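Local coordinates for protein (R)-specific secondary-alkylsulfatase (Pseudomonas sp., PDB 4AXH) that hydrolyses (R)-secondary-alkyl sulfates with strict inversion of configuration, using a two-zinc centre of the metallo-beta-lactamase type, to give (S)-alcohols and inorganic sulfate, at residues Pro314-Leu319 / Arg373-Phe378; Leu391-Ile396 / Asn423-Tyr428; Leu572-Glu577 / Lys640-Phe645; Lys580-Leu585 / Gly597-Lys602. One frame throughout, in Å; residues are numbered along the deposited sequence.

Interaction 1: residues Pro314-Leu319 / Arg373-Phe378; sequences PAMHNL and RDMYAF
Tyr-376 reaches from the helix to the loop 314-319, where its hydroxyl receives the backbone N-H of His-317 (N to OH 3.0 Å, 150° at the hydrogen). The donor arrives at the edge of the phenol ring, near its plane. Beside this bond lies the close-packed half, made by two methionines. CE of Met-316 rests on SD and CG of Met-375, 3.8 Å from each, and the Met-375 sulfur also lies 3.9 Å from CG of Met-316. Both thioethers run out from the backbone with CG anti to N (chi1 -172° and 173°) and bend only at the last torsion. On the looser side a water bridges loop and helix, 2.9 Å from Ala-315 O and 2.6 Å from Tyr-376 OH, so that hydroxyl is held from both loop and water. Next along the loop, Asn-318 N bonds to His-317 ND1, which probably helps orient the imidazole; its NE2 bonds weakly to the zinc ligand Glu-291. Asn-318 and Leu-319 belong to the sulfate site. The contact lies between helices: Trp-333 of helix 330-344 stacks on the Tyr-376 ring, helix 420-431 receives Met-316 and Leu-319, and helix 362-388 carries Tyr-376 itself.

Interaction 2: residues Leu391-Ile396 / Asn423-Tyr428; sequences LTLHEI and NLRAVY
One face of the Tyr-428 ring is covered by Leu-393: its N sits 3.4 Å above the plane, toward the rim, and its CB makes a CH-pi contact 3.9 Å from the ring centroid. Leu-391 O meets the same ring at its edge, 3.5 Å from CE2, while CG2 of Thr-392 runs alongside toward the hydroxyl. The imidazole of His-394 has CG of Leu-393 over the centre of one face and NH1 of Arg-425 at its edge, in plane. That last pair is a weak hydrogen bond, NH1 to ND1 3.4 Å, with ring and guanidinium planes turned 55° apart. The course of the backbone lays CB of Leu-393 on the tyrosine; chi1 (82°) then places CG, between backbone N and carbonyl carbon, over the imidazole. Two helices of the alkylsulfatase dimerisation region, a family of the TPR clan, are joined here, and the second subunit takes part: Asp-443 of that subunit forms the salt bridge with NH2 of Arg-425, a stronger partner than His-394, and its Pro-444 packs on both residues. The arginine bends at chi3 after its CG passes Leu-393 O. On the apolar flank, CG1 of Ile-396 lies 3.7 Å from CB of Leu-424, and Ala-383 of helix 362-388 touches the isoleucine.

Interaction 3: residues Leu572-Glu577 / Lys640-Phe645; sequences LNWVFE and KKLGEF
Glu-644 OE1, on the helix whose Leu-642 and Phe-645 meet Leu-572 and Trp-574 of the strand, is gripped by Lys-640 NZ at 2.8 Å in a salt bridge. The ammonium comes from above the carboxylate plane, and NZ of Lys-641 adds a long ion pair at 3.8 Å. The other oxygen, OE2, accepts from ND1 of His-568, so both carboxylate oxygens are engaged. The contact between the segments is wholly apolar. CD2 of Leu-572 touches both CD1 of Leu-642 and CB of Phe-645, 3.9 Å from each. CD1 of Leu-642 also touches CZ2 of Trp-574 at 3.5 Å, on the six-membered part of the indole. This is a helix packed across the mixed five-stranded sheet of the C-terminal, SCP2-like domain: the axes of strand 572-576 and helix 640-645 cross at -96°, 10.4 Å apart at their closest. Strand 570-576 is the middle strand of that sheet, flanked by 581-588 and 605-609. Phe-645 carries CG anti to its backbone N (chi1 165°), which sets the ring beside Leu-572, the two CD2 atoms of Phe-645 and Leu-572 being 3.9 Å apart; CE2 of Phe-645 lies 4.5 Å from CZ2 of Trp-574. Phe-553 of helix 549-559 meets the indole with ring planes about 55° apart.

Interaction 4: residues Lys580-Leu585 / Gly597-Lys602; sequences KQDIAL and GSLNPK
Gly-597 N donates to Asp-582 O at 2.8 Å, joining strand 581-588 to the loop after its hairpin partner. The bond is bent, 133° at the hydrogen. Leu-599 then folds over the aspartate side chain: its CG is 3.6 Å from CB of Asp-582, and CD1 lies by OD2. Further on, CB of Ala-584 packs against the loop backbone, 3.8 Å from Asn-600 N and 4.0 Å from CA of Leu-599. In the next shell, Asn-600 N is held by OD1 of Asn-573 on the adjoining strand, and OD1 of Asn-600 accepts from Lys-602 N at 3.1 Å, an Asx turn that shapes the way out toward strand 605-609. Gly-597 has a positive phi of 83°, a conformation that favours glycine, where the chain leaves strand 591-596. At the other end, Lys-580 and Gln-581 face Phe-576 in a G1 beta bulge. Ser-598 lies against Glu-342 of the second subunit. With its carbonyl bonded to the glycine and its side chain partly under leucine methyls, Asp-582 meets the loop through backbone polarity and apolar cover, with no ion pair across the contact.

Overall arrangement
Interactions 1 and 2 are buried and adjacent: Asn-423 of the second receives Leu-319 N at OD1 and gives ND2 to His-317 O, tying helix 420-431 to the sulfate-binding loop. Both touch the second subunit, so dimer contacts lie near the zinc and sulfate region. Interactions 3 and 4 lie in the C-terminal domain, away from the annotated sites, nearest atoms more than 30 Å from the first pair. They share a sheet through strands 570-576 and 581-588. Interaction 3 is an apolar helix-on-sheet layer with salt bridges on the helix's partly exposed side; interaction 4, partly exposed, combines a backbone hydrogen bond with leucine and alanine packing. Interaction 1 mixes thioethers with a water-linked phenol, interaction 2 aromatic faces with an arginine.

Interaction 1: residues Pro314-Leu319 / Arg373-Phe378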
loop_
_atom_site.group_PDB
_atom_site.type_symbol
_atom_site.label_atom_id
_atom_site.label_comp_id
_atom_site.label_asym_id
_atom_site.label_seq_id
_atom_site.Cartn_x
_atom_site.Cartn_y
_atom_site.Cartn_z
ATOM N N PRO A 314 -18.643 3.710 -15.669
ATOM C CA PRO A 314 -19.224 2.464 -16.210
ATOM C C PRO A 314 -18.221 1.391 -16.633
ATOM O O PRO A 314 -18.277 0.882 -17.767
ATOM C CB PRO A 314 -20.065 2.931 -17.403
ATOM C CG PRO A 314 -19.954 4.384 -17.457
ATOM C CD PRO A 314 -18.769 4.797 -16.646
ATOM N N ALA A 315 -17.314 1.043 -15.698
ATOM C CA ALA A 315 -16.262 0.025 -15.757
ATOM C C ALA A 315 -15.653 -0.039 -14.379
ATOM O O ALA A 315 -15.778 0.922 -13.614
ATOM C CB ALA A 315 -15.183 0.419 -16.766
ATOM N N MET A 316 -15.015 -1.155 -14.038
ATOM C CA MET A 316 -14.333 -1.296 -12.759
ATOM C C MET A 316 -13.130 -0.373 -12.820
ATOM O O MET A 316 -12.462 -0.332 -13.854
ATOM C CB MET A 316 -13.873 -2.750 -12.537
ATOM C CG MET A 316 -13.327 -2.973 -11.140
ATOM S SD MET A 316 -12.764 -4.643 -10.809
ATOM C CE MET A 316 -14.223 -5.386 -10.023
ATOM N N HIS A 317 -12.885 0.418 -11.766
ATOM C CA HIS A 317 -11.718 1.316 -11.763
ATOM C C HIS A 317 -10.535 0.595 -11.107
ATOM O O HIS A 317 -10.665 -0.573 -10.685
ATOM C CB HIS A 317 -12.046 2.645 -11.057
ATOM C CG HIS A 317 -11.368 3.868 -11.608
ATOM N ND1 HIS A 317 -10.016 3.861 -11.980
ATOM C CD2 HIS A 317 -11.858 5.124 -11.767
ATOM C CE1 HIS A 317 -9.737 5.100 -12.362
ATOM N NE2 HIS A 317 -10.807 5.902 -12.250
ATOM N N ASN A 318 -9.374 1.254 -11.037
ATOM C CA ASN A 318 -8.196 0.614 -10.456
ATOM C C ASN A 318 -8.036 0.879 -8.975
ATOM O O ASN A 318 -8.237 2.005 -8.530
ATOM C CB ASN A 318 -6.932 1.099 -11.160
ATOM C CG ASN A 318 -6.709 0.537 -12.538
ATOM O OD1 ASN A 318 -6.544 -0.702 -12.754
ATOM N ND2 ASN A 318 -6.577 1.452 -13.487
ATOM N N LEU A 319 -7.606 -0.138 -8.227
ATOM C CA LEU A 319 -7.218 0.027 -6.831
ATOM C C LEU A 319 -5.683 0.221 -6.854
ATOM O O LEU A 319 -5.112 0.831 -5.951
ATOM C CB LEU A 319 -7.641 -1.168 -5.945
ATOM C CG LEU A 319 -9.131 -1.280 -5.719
ATOM C CD1 LEU A 319 -9.477 -2.559 -4.993
ATOM C CD2 LEU A 319 -9.697 -0.036 -5.012
ATOM N N ARG A 373 -21.205 0.716 -5.336
ATOM C CA ARG A 373 -20.921 0.582 -3.906
ATOM C C ARG A 373 -20.603 -0.864 -3.581
ATOM O O ARG A 373 -19.512 -1.139 -3.125
ATOM C CB ARG A 373 -22.128 1.061 -3.058
ATOM C CG ARG A 373 -22.016 0.658 -1.587
ATOM C CD ARG A 373 -23.354 0.533 -0.910
ATOM N NE ARG A 373 -24.104 -0.640 -1.347
ATOM C CZ ARG A 373 -25.428 -0.713 -1.355
ATOM N NH1 ARG A 373 -26.154 0.307 -0.942
ATOM N NH2 ARG A 373 -26.035 -1.808 -1.786
ATOM N N ASP A 374 -21.522 -1.782 -3.885
ATOM C CA ASP A 374 -21.369 -3.217 -3.681
ATOM C C ASP A 374 -20.106 -3.797 -4.332
ATOM O O ASP A 374 -19.513 -4.683 -3.733
ATOM C CB ASP A 374 -22.608 -3.981 -4.190
ATOM C CG ASP A 374 -23.873 -3.846 -3.368
ATOM O OD1 ASP A 374 -23.799 -3.310 -2.234
ATOM O OD2 ASP A 374 -24.939 -4.296 -3.848
ATOM N N MET A 375 -19.710 -3.319 -5.544
ATOM C CA MET A 375 -18.516 -3.804 -6.269
ATOM C C MET A 375 -17.236 -3.526 -5.498
ATOM O O MET A 375 -16.394 -4.418 -5.378
ATOM C CB MET A 375 -18.465 -3.252 -7.686
ATOM C CG MET A 375 -17.200 -3.565 -8.426
ATOM S SD MET A 375 -17.051 -2.859 -10.087
ATOM C CE MET A 375 -17.442 -1.171 -9.837
ATOM N N TYR A 376 -17.120 -2.315 -4.932
ATOM C CA TYR A 376 -15.954 -1.943 -4.156
ATOM C C TYR A 376 -15.911 -2.598 -2.804
ATOM O O TYR A 376 -14.851 -3.119 -2.430
ATOM C CB TYR A 376 -15.727 -0.415 -4.136
ATOM C CG TYR A 376 -15.373 0.119 -5.512
ATOM C CD1 TYR A 376 -14.168 -0.223 -6.125
ATOM C CD2 TYR A 376 -16.288 0.864 -6.246
ATOM C CE1 TYR A 376 -13.879 0.178 -7.424
ATOM C CE2 TYR A 376 -15.997 1.294 -7.537
ATOM C CZ TYR A 376 -14.784 0.954 -8.120
ATOM O OH TYR A 376 -14.462 1.384 -9.390
ATOM N N ALA A 377 -17.067 -2.672 -2.096
ATOM C CA ALA A 377 -17.126 -3.331 -0.786
ATOM C C ALA A 377 -16.816 -4.796 -0.939
ATOM O O ALA A 377 -16.110 -5.347 -0.091
ATOM C CB ALA A 377 -18.477 -3.139 -0.131
ATOM N N PHE A 378 -17.238 -5.413 -2.065
ATOM C CA PHE A 378 -16.941 -6.815 -2.342
ATOM C C PHE A 378 -15.423 -7.023 -2.484
ATOM O O PHE A 378 -14.863 -7.982 -1.943
ATOM C CB PHE A 378 -17.674 -7.320 -3.597
ATOM C CG PHE A 378 -17.186 -8.638 -4.126
ATOM C CD1 PHE A 378 -17.503 -9.828 -3.473
ATOM C CD2 PHE A 378 -16.374 -8.698 -5.260
ATOM C CE1 PHE A 378 -17.049 -11.068 -3.965
ATOM C CE2 PHE A 378 -15.887 -9.931 -5.731
ATOM C CZ PHE A 378 -16.230 -11.112 -5.074
HETATM O O HOH W 1 -16.495 1.880 -10.939
#

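Interaction 2: residues Leu391-Ile396 / Asn423-Tyr428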
loop_
_atom_site.group_PDB
_atom_site.type_symbol
_atom_site.label_atom_id
_atom_site.label_comp_id
_atom_site.label_asym_id
_atom_site.label_seq_id
_atom_site.Cartn_x
_atom_site.Cartn_y
_atom_site.Cartn_z
ATOM N N LEU A 391 -5.707 -17.757 2.202
ATOM C CA LEU A 391 -5.424 -17.632 0.765
ATOM C C LEU A 391 -4.401 -16.523 0.503
ATOM O O LEU A 391 -4.372 -15.518 1.222
ATOM C CB LEU A 391 -6.712 -17.403 -0.060
ATOM C CG LEU A 391 -7.412 -18.664 -0.604
ATOM C CD1 LEU A 391 -8.369 -19.250 0.415
ATOM C CD2 LEU A 391 -8.171 -18.343 -1.837
ATOM N N THR A 392 -3.526 -16.753 -0.485
ATOM C CA THR A 392 -2.484 -15.811 -0.893
ATOM C C THR A 392 -2.915 -15.039 -2.147
ATOM O O THR A 392 -3.738 -15.528 -2.906
ATOM C CB THR A 392 -1.101 -16.509 -0.970
ATOM O OG1 THR A 392 -1.132 -17.599 -1.890
ATOM C CG2 THR A 392 -0.640 -17.017 0.375
ATOM N N LEU A 393 -2.382 -13.833 -2.355
ATOM C CA LEU A 393 -2.745 -12.929 -3.454
ATOM C C LEU A 393 -3.172 -13.554 -4.761
ATOM O O LEU A 393 -4.223 -13.178 -5.284
ATOM C CB LEU A 393 -1.714 -11.801 -3.653
ATOM C CG LEU A 393 -0.434 -12.055 -4.449
ATOM C CD1 LEU A 393 0.060 -10.763 -5.052
ATOM C CD2 LEU A 393 0.635 -12.706 -3.601
ATOM N N HIS A 394 -2.392 -14.525 -5.277
ATOM C CA HIS A 394 -2.679 -15.193 -6.552
ATOM C C HIS A 394 -3.736 -16.246 -6.448
ATOM O O HIS A 394 -4.464 -16.467 -7.421
ATOM C CB HIS A 394 -1.413 -15.737 -7.194
ATOM C CG HIS A 394 -0.410 -14.674 -7.432
ATOM N ND1 HIS A 394 -0.688 -13.609 -8.254
ATOM C CD2 HIS A 394 0.833 -14.530 -6.924
ATOM C CE1 HIS A 394 0.385 -12.834 -8.200
ATOM N NE2 HIS A 394 1.333 -13.363 -7.429
ATOM N N GLU A 395 -3.803 -16.920 -5.277
ATOM C CA GLU A 395 -4.792 -17.946 -4.925
ATOM C C GLU A 395 -6.154 -17.244 -4.938
ATOM O O GLU A 395 -7.077 -17.770 -5.555
ATOM C CB GLU A 395 -4.510 -18.503 -3.519
ATOM C CG GLU A 395 -4.274 -19.995 -3.440
ATOM C CD GLU A 395 -3.261 -20.407 -2.380
ATOM O OE1 GLU A 395 -3.439 -20.022 -1.200
ATOM O OE2 GLU A 395 -2.288 -21.118 -2.731
ATOM N N ILE A 396 -6.267 -16.044 -4.311
ATOM C CA ILE A 396 -7.511 -15.279 -4.303
ATOM C C ILE A 396 -7.934 -14.790 -5.706
ATOM O O ILE A 396 -9.125 -14.868 -6.044
ATOM C CB ILE A 396 -7.745 -14.293 -3.139
ATOM C CG1 ILE A 396 -8.015 -12.905 -3.643
ATOM C CG2 ILE A 396 -6.679 -14.320 -2.011
ATOM C CD1 ILE A 396 -8.030 -11.862 -2.612
ATOM N N ASN A 423 -7.107 -6.033 -8.730
ATOM C CA ASN A 423 -7.705 -5.392 -7.568
ATOM C C ASN A 423 -7.766 -6.290 -6.366
ATOM O O ASN A 423 -7.522 -5.800 -5.268
ATOM C CB ASN A 423 -9.066 -4.806 -7.901
ATOM C CG ASN A 423 -8.982 -3.528 -8.712
ATOM O OD1 ASN A 423 -7.921 -2.862 -8.801
ATOM N ND2 ASN A 423 -10.110 -3.154 -9.318
ATOM N N LEU A 424 -8.070 -7.590 -6.550
ATOM C CA LEU A 424 -8.065 -8.550 -5.423
ATOM C C LEU A 424 -6.630 -8.695 -4.884
ATOM O O LEU A 424 -6.417 -8.636 -3.673
ATOM C CB LEU A 424 -8.630 -9.933 -5.817
ATOM C CG LEU A 424 -10.114 -10.007 -6.164
ATOM C CD1 LEU A 424 -10.406 -11.270 -6.864
ATOM C CD2 LEU A 424 -11.016 -9.862 -4.933
ATOM N N ARG A 425 -5.650 -8.796 -5.798
ATOM C CA ARG A 425 -4.224 -8.873 -5.469
ATOM C C ARG A 425 -3.828 -7.589 -4.742
ATOM O O ARG A 425 -3.193 -7.678 -3.705
ATOM C CB ARG A 425 -3.373 -9.163 -6.742
ATOM C CG ARG A 425 -3.595 -10.601 -7.265
ATOM C CD ARG A 425 -2.662 -11.097 -8.355
ATOM N NE ARG A 425 -3.166 -10.797 -9.684
ATOM C CZ ARG A 425 -3.419 -11.690 -10.630
ATOM N NH1 ARG A 425 -3.158 -12.973 -10.432
ATOM N NH2 ARG A 425 -3.905 -11.305 -11.793
ATOM N N ALA A 426 -4.327 -6.419 -5.209
ATOM C CA ALA A 426 -4.102 -5.097 -4.619
ATOM C C ALA A 426 -4.557 -4.997 -3.168
ATOM O O ALA A 426 -3.841 -4.396 -2.354
ATOM C CB ALA A 426 -4.759 -3.986 -5.472
ATOM N N VAL A 427 -5.767 -5.541 -2.848
ATOM C CA VAL A 427 -6.343 -5.535 -1.464
ATOM C C VAL A 427 -5.387 -6.365 -0.542
ATOM O O VAL A 427 -5.120 -5.945 0.579
ATOM C CB VAL A 427 -7.850 -5.979 -1.366
ATOM C CG1 VAL A 427 -8.390 -5.889 0.067
ATOM C CG2 VAL A 427 -8.736 -5.148 -2.295
ATOM N N TYR A 428 -4.830 -7.485 -1.065
ATOM C CA TYR A 428 -3.845 -8.313 -0.386
ATOM C C TYR A 428 -2.595 -7.477 -0.124
ATOM O O TYR A 428 -2.161 -7.451 1.018
ATOM C CB TYR A 428 -3.505 -9.564 -1.198
ATOM C CG TYR A 428 -2.643 -10.560 -0.456
ATOM C CD1 TYR A 428 -1.253 -10.419 -0.409
ATOM C CD2 TYR A 428 -3.208 -11.658 0.189
ATOM C CE1 TYR A 428 -0.454 -11.348 0.261
ATOM C CE2 TYR A 428 -2.418 -12.589 0.865
ATOM C CZ TYR A 428 -1.044 -12.434 0.891
ATOM O OH TYR A 428 -0.290 -13.366 1.559
#

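Interaction 3: residues Leu572-Glu577 / Lys640-Phe645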
loop_
_atom_site.group_PDB
_atom_site.type_symbol
_atom_site.label_atom_id
_atom_site.label_comp_id
_atom_site.label_asym_id
_atom_site.label_seq_id
_atom_site.Cartn_x
_atom_site.Cartn_y
_atom_site.Cartn_z
ATOM N N LEU A 572 24.247 22.444 3.217
ATOM C CA LEU A 572 23.972 23.561 2.322
ATOM C C LEU A 572 22.704 24.284 2.737
ATOM O O LEU A 572 21.621 23.707 2.646
ATOM C CB LEU A 572 23.827 23.068 0.855
ATOM C CG LEU A 572 24.961 22.214 0.221
ATOM C CD1 LEU A 572 24.780 20.718 0.526
ATOM C CD2 LEU A 572 24.991 22.393 -1.290
ATOM N N ASN A 573 22.825 25.541 3.190
ATOM C CA ASN A 573 21.666 26.378 3.490
ATOM C C ASN A 573 21.217 26.999 2.174
ATOM O O ASN A 573 22.047 27.312 1.317
ATOM C CB ASN A 573 21.996 27.477 4.490
ATOM C CG ASN A 573 21.990 27.014 5.920
ATOM O OD1 ASN A 573 21.402 25.983 6.273
ATOM N ND2 ASN A 573 22.621 27.792 6.786
ATOM N N TRP A 574 19.903 27.123 1.996
ATOM C CA TRP A 574 19.268 27.701 0.819
ATOM C C TRP A 574 18.279 28.741 1.322
ATOM O O TRP A 574 17.509 28.464 2.256
ATOM C CB TRP A 574 18.547 26.612 0.007
ATOM C CG TRP A 574 19.457 25.653 -0.693
ATOM C CD1 TRP A 574 20.143 24.610 -0.138
ATOM C CD2 TRP A 574 19.743 25.621 -2.094
ATOM N NE1 TRP A 574 20.884 23.965 -1.102
ATOM C CE2 TRP A 574 20.633 24.545 -2.318
ATOM C CE3 TRP A 574 19.317 26.390 -3.191
ATOM C CZ2 TRP A 574 21.119 24.226 -3.589
ATOM C CZ3 TRP A 574 19.808 26.081 -4.450
ATOM C CH2 TRP A 574 20.706 25.016 -4.638
ATOM N N VAL A 575 18.337 29.956 0.754
ATOM C CA VAL A 575 17.461 31.054 1.158
ATOM C C VAL A 575 16.801 31.677 -0.028
ATOM O O VAL A 575 17.473 32.098 -0.967
ATOM C CB VAL A 575 18.022 32.050 2.228
ATOM C CG1 VAL A 575 19.463 31.731 2.648
ATOM C CG2 VAL A 575 17.859 33.516 1.828
ATOM N N PHE A 576 15.472 31.663 -0.015
ATOM C CA PHE A 576 14.639 32.161 -1.094
ATOM C C PHE A 576 13.935 33.443 -0.669
ATOM O O PHE A 576 12.914 33.403 0.023
ATOM C CB PHE A 576 13.647 31.070 -1.536
ATOM C CG PHE A 576 14.277 29.850 -2.163
ATOM C CD1 PHE A 576 14.698 28.782 -1.375
ATOM C CD2 PHE A 576 14.410 29.747 -3.540
ATOM C CE1 PHE A 576 15.260 27.637 -1.956
ATOM C CE2 PHE A 576 14.971 28.605 -4.120
ATOM C CZ PHE A 576 15.394 27.558 -3.324
ATOM N N GLU A 577 14.519 34.581 -1.059
ATOM C CA GLU A 577 14.062 35.935 -0.736
ATOM C C GLU A 577 12.623 36.236 -1.163
ATOM O O GLU A 577 11.868 36.840 -0.393
ATOM C CB GLU A 577 15.056 37.008 -1.248
ATOM C CG GLU A 577 15.540 36.837 -2.692
ATOM C CD GLU A 577 17.037 36.675 -2.951
ATOM O OE1 GLU A 577 17.767 36.203 -2.048
ATOM O OE2 GLU A 577 17.476 37.002 -4.080
ATOM N N LYS A 640 32.535 26.379 -3.509
ATOM C CA LYS A 640 32.975 25.198 -4.256
ATOM C C LYS A 640 31.997 24.005 -4.069
ATOM O O LYS A 640 31.798 23.219 -5.001
ATOM C CB LYS A 640 34.419 24.839 -3.806
ATOM C CG LYS A 640 34.967 23.451 -4.202
ATOM C CD LYS A 640 36.145 23.001 -3.317
ATOM C CE LYS A 640 35.735 22.135 -2.140
ATOM N NZ LYS A 640 35.416 20.732 -2.539
ATOM N N LYS A 641 31.385 23.897 -2.868
ATOM C CA LYS A 641 30.485 22.803 -2.483
ATOM C C LYS A 641 29.171 22.718 -3.263
ATOM O O LYS A 641 28.582 21.642 -3.307
ATOM C CB LYS A 641 30.240 22.764 -0.960
ATOM C CG LYS A 641 31.486 22.662 -0.083
ATOM C CD LYS A 641 31.803 21.231 0.324
ATOM C CE LYS A 641 33.103 21.128 1.075
ATOM N NZ LYS A 641 33.491 19.712 1.298
ATOM N N LEU A 642 28.715 23.815 -3.889
ATOM C CA LEU A 642 27.476 23.779 -4.661
ATOM C C LEU A 642 27.674 23.001 -5.944
ATOM O O LEU A 642 26.925 22.056 -6.196
ATOM C CB LEU A 642 26.897 25.176 -4.944
ATOM C CG LEU A 642 25.467 25.197 -5.493
ATOM C CD1 LEU A 642 24.498 24.528 -4.528
ATOM C CD2 LEU A 642 25.004 26.614 -5.746
ATOM N N GLY A 643 28.702 23.375 -6.708
ATOM C CA GLY A 643 29.055 22.715 -7.960
ATOM C C GLY A 643 29.370 21.248 -7.752
ATOM O O GLY A 643 29.030 20.409 -8.598
ATOM N N GLU A 644 30.009 20.948 -6.595
ATOM C CA GLU A 644 30.375 19.618 -6.111
ATOM C C GLU A 644 29.081 18.816 -5.924
ATOM O O GLU A 644 28.954 17.714 -6.472
ATOM C CB GLU A 644 31.135 19.749 -4.763
ATOM C CG GLU A 644 31.655 18.441 -4.174
ATOM C CD GLU A 644 32.426 18.528 -2.862
ATOM O OE1 GLU A 644 32.814 19.649 -2.455
ATOM O OE2 GLU A 644 32.661 17.460 -2.251
ATOM N N PHE A 645 28.110 19.401 -5.189
ATOM C CA PHE A 645 26.818 18.789 -4.919
ATOM C C PHE A 645 26.076 18.431 -6.209
ATOM O O PHE A 645 25.649 17.288 -6.350
ATOM C CB PHE A 645 25.975 19.673 -3.978
ATOM C CG PHE A 645 24.513 19.317 -3.908
ATOM C CD1 PHE A 645 24.106 18.056 -3.479
ATOM C CD2 PHE A 645 23.541 20.241 -4.268
ATOM C CE1 PHE A 645 22.754 17.719 -3.435
ATOM C CE2 PHE A 645 22.187 19.906 -4.223
ATOM C CZ PHE A 645 21.803 18.647 -3.807
#

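Interaction 4: residues Lys580-Leu585 / Gly597-Lys602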
loop_
_atom_site.group_PDB
_atom_site.type_symbol
_atom_site.label_atom_id
_atom_site.label_comp_id
_atom_site.label_asym_id
_atom_site.label_seq_id
_atom_site.Cartn_x
_atom_site.Cartn_y
_atom_site.Cartn_z
ATOM N N LYS A 580 10.420 34.016 1.213
ATOM C CA LYS A 580 10.680 34.196 2.649
ATOM C C LYS A 580 10.816 32.825 3.364
ATOM O O LYS A 580 10.384 32.637 4.508
ATOM C CB LYS A 580 9.733 35.229 3.330
ATOM C CG LYS A 580 8.244 34.868 3.460
ATOM C CD LYS A 580 7.481 35.883 4.318
ATOM C CE LYS A 580 5.980 35.700 4.267
ATOM N NZ LYS A 580 5.515 34.533 5.062
ATOM N N GLN A 581 11.429 31.865 2.640
ATOM C CA GLN A 581 11.610 30.486 3.079
ATOM C C GLN A 581 13.082 30.044 3.084
ATOM O O GLN A 581 13.803 30.206 2.097
ATOM C CB GLN A 581 10.749 29.534 2.225
ATOM C CG GLN A 581 10.379 28.244 2.940
ATOM C CD GLN A 581 10.570 27.037 2.066
ATOM O OE1 GLN A 581 9.769 26.759 1.165
ATOM N NE2 GLN A 581 11.636 26.286 2.324
ATOM N N ASP A 582 13.497 29.462 4.207
ATOM C CA ASP A 582 14.846 28.965 4.431
ATOM C C ASP A 582 14.831 27.453 4.528
ATOM O O ASP A 582 14.017 26.886 5.251
ATOM C CB ASP A 582 15.426 29.582 5.709
ATOM C CG ASP A 582 15.645 31.080 5.600
ATOM O OD1 ASP A 582 14.696 31.846 5.896
ATOM O OD2 ASP A 582 16.753 31.487 5.203
ATOM N N ILE A 583 15.713 26.797 3.790
ATOM C CA ILE A 583 15.780 25.344 3.791
ATOM C C ILE A 583 17.216 24.874 4.020
ATOM O O ILE A 583 18.130 25.349 3.357
ATOM C CB ILE A 583 15.004 24.694 2.580
ATOM C CG1 ILE A 583 15.083 23.147 2.521
ATOM C CG2 ILE A 583 15.233 25.373 1.230
ATOM C CD1 ILE A 583 16.373 22.521 1.996
ATOM N N ALA A 584 17.410 23.962 4.979
ATOM C CA ALA A 584 18.726 23.451 5.336
ATOM C C ALA A 584 18.983 22.008 4.877
ATOM O O ALA A 584 18.500 21.055 5.496
ATOM C CB ALA A 584 18.948 23.595 6.841
ATOM N N LEU A 585 19.765 21.857 3.796
ATOM C CA LEU A 585 20.153 20.539 3.284
ATOM C C LEU A 585 21.316 20.011 4.065
ATOM O O LEU A 585 22.089 20.783 4.632
ATOM C CB LEU A 585 20.579 20.572 1.807
ATOM C CG LEU A 585 19.559 20.883 0.723
ATOM C CD1 LEU A 585 20.206 20.731 -0.653
ATOM C CD2 LEU A 585 18.389 19.932 0.789
ATOM N N GLY A 597 12.194 25.423 6.761
ATOM C CA GLY A 597 12.060 26.458 7.788
ATOM C C GLY A 597 13.244 26.578 8.735
ATOM O O GLY A 597 13.213 27.375 9.679
ATOM N N SER A 598 14.298 25.791 8.486
ATOM C CA SER A 598 15.499 25.778 9.309
ATOM C C SER A 598 16.691 26.346 8.526
ATOM O O SER A 598 16.602 26.568 7.312
ATOM C CB SER A 598 15.782 24.351 9.780
ATOM O OG SER A 598 16.798 24.277 10.765
ATOM N N LEU A 599 17.780 26.633 9.250
ATOM C CA LEU A 599 19.068 27.096 8.740
ATOM C C LEU A 599 20.135 26.511 9.658
ATOM O O LEU A 599 20.076 26.710 10.878
ATOM C CB LEU A 599 19.184 28.637 8.718
ATOM C CG LEU A 599 18.467 29.410 7.612
ATOM C CD1 LEU A 599 18.342 30.870 7.986
ATOM C CD2 LEU A 599 19.172 29.262 6.265
ATOM N N ASN A 600 21.083 25.753 9.090
ATOM C CA ASN A 600 22.159 25.179 9.890
ATOM C C ASN A 600 23.131 26.296 10.265
ATOM O O ASN A 600 23.548 27.059 9.391
ATOM C CB ASN A 600 22.879 24.050 9.166
ATOM C CG ASN A 600 23.643 23.169 10.116
ATOM O OD1 ASN A 600 24.760 23.487 10.533
ATOM N ND2 ASN A 600 23.032 22.070 10.529
ATOM N N PRO A 601 23.459 26.459 11.561
ATOM C CA PRO A 601 24.369 27.552 11.946
ATOM C C PRO A 601 25.808 27.361 11.457
ATOM O O PRO A 601 26.499 28.348 11.209
ATOM C CB PRO A 601 24.275 27.586 13.483
ATOM C CG PRO A 601 23.128 26.669 13.844
ATOM C CD PRO A 601 23.039 25.672 12.736
ATOM N N LYS A 602 26.240 26.103 11.285
ATOM C CA LYS A 602 27.591 25.774 10.843
ATOM C C LYS A 602 27.576 25.204 9.405
ATOM O O LYS A 602 28.314 24.268 9.100
ATOM C CB LYS A 602 28.239 24.808 11.865
ATOM C CG LYS A 602 29.764 24.870 11.960
ATOM C CD LYS A 602 30.380 23.513 12.374
ATOM C CE LYS A 602 30.885 22.686 11.200
ATOM N NZ LYS A 602 31.487 21.387 11.609
#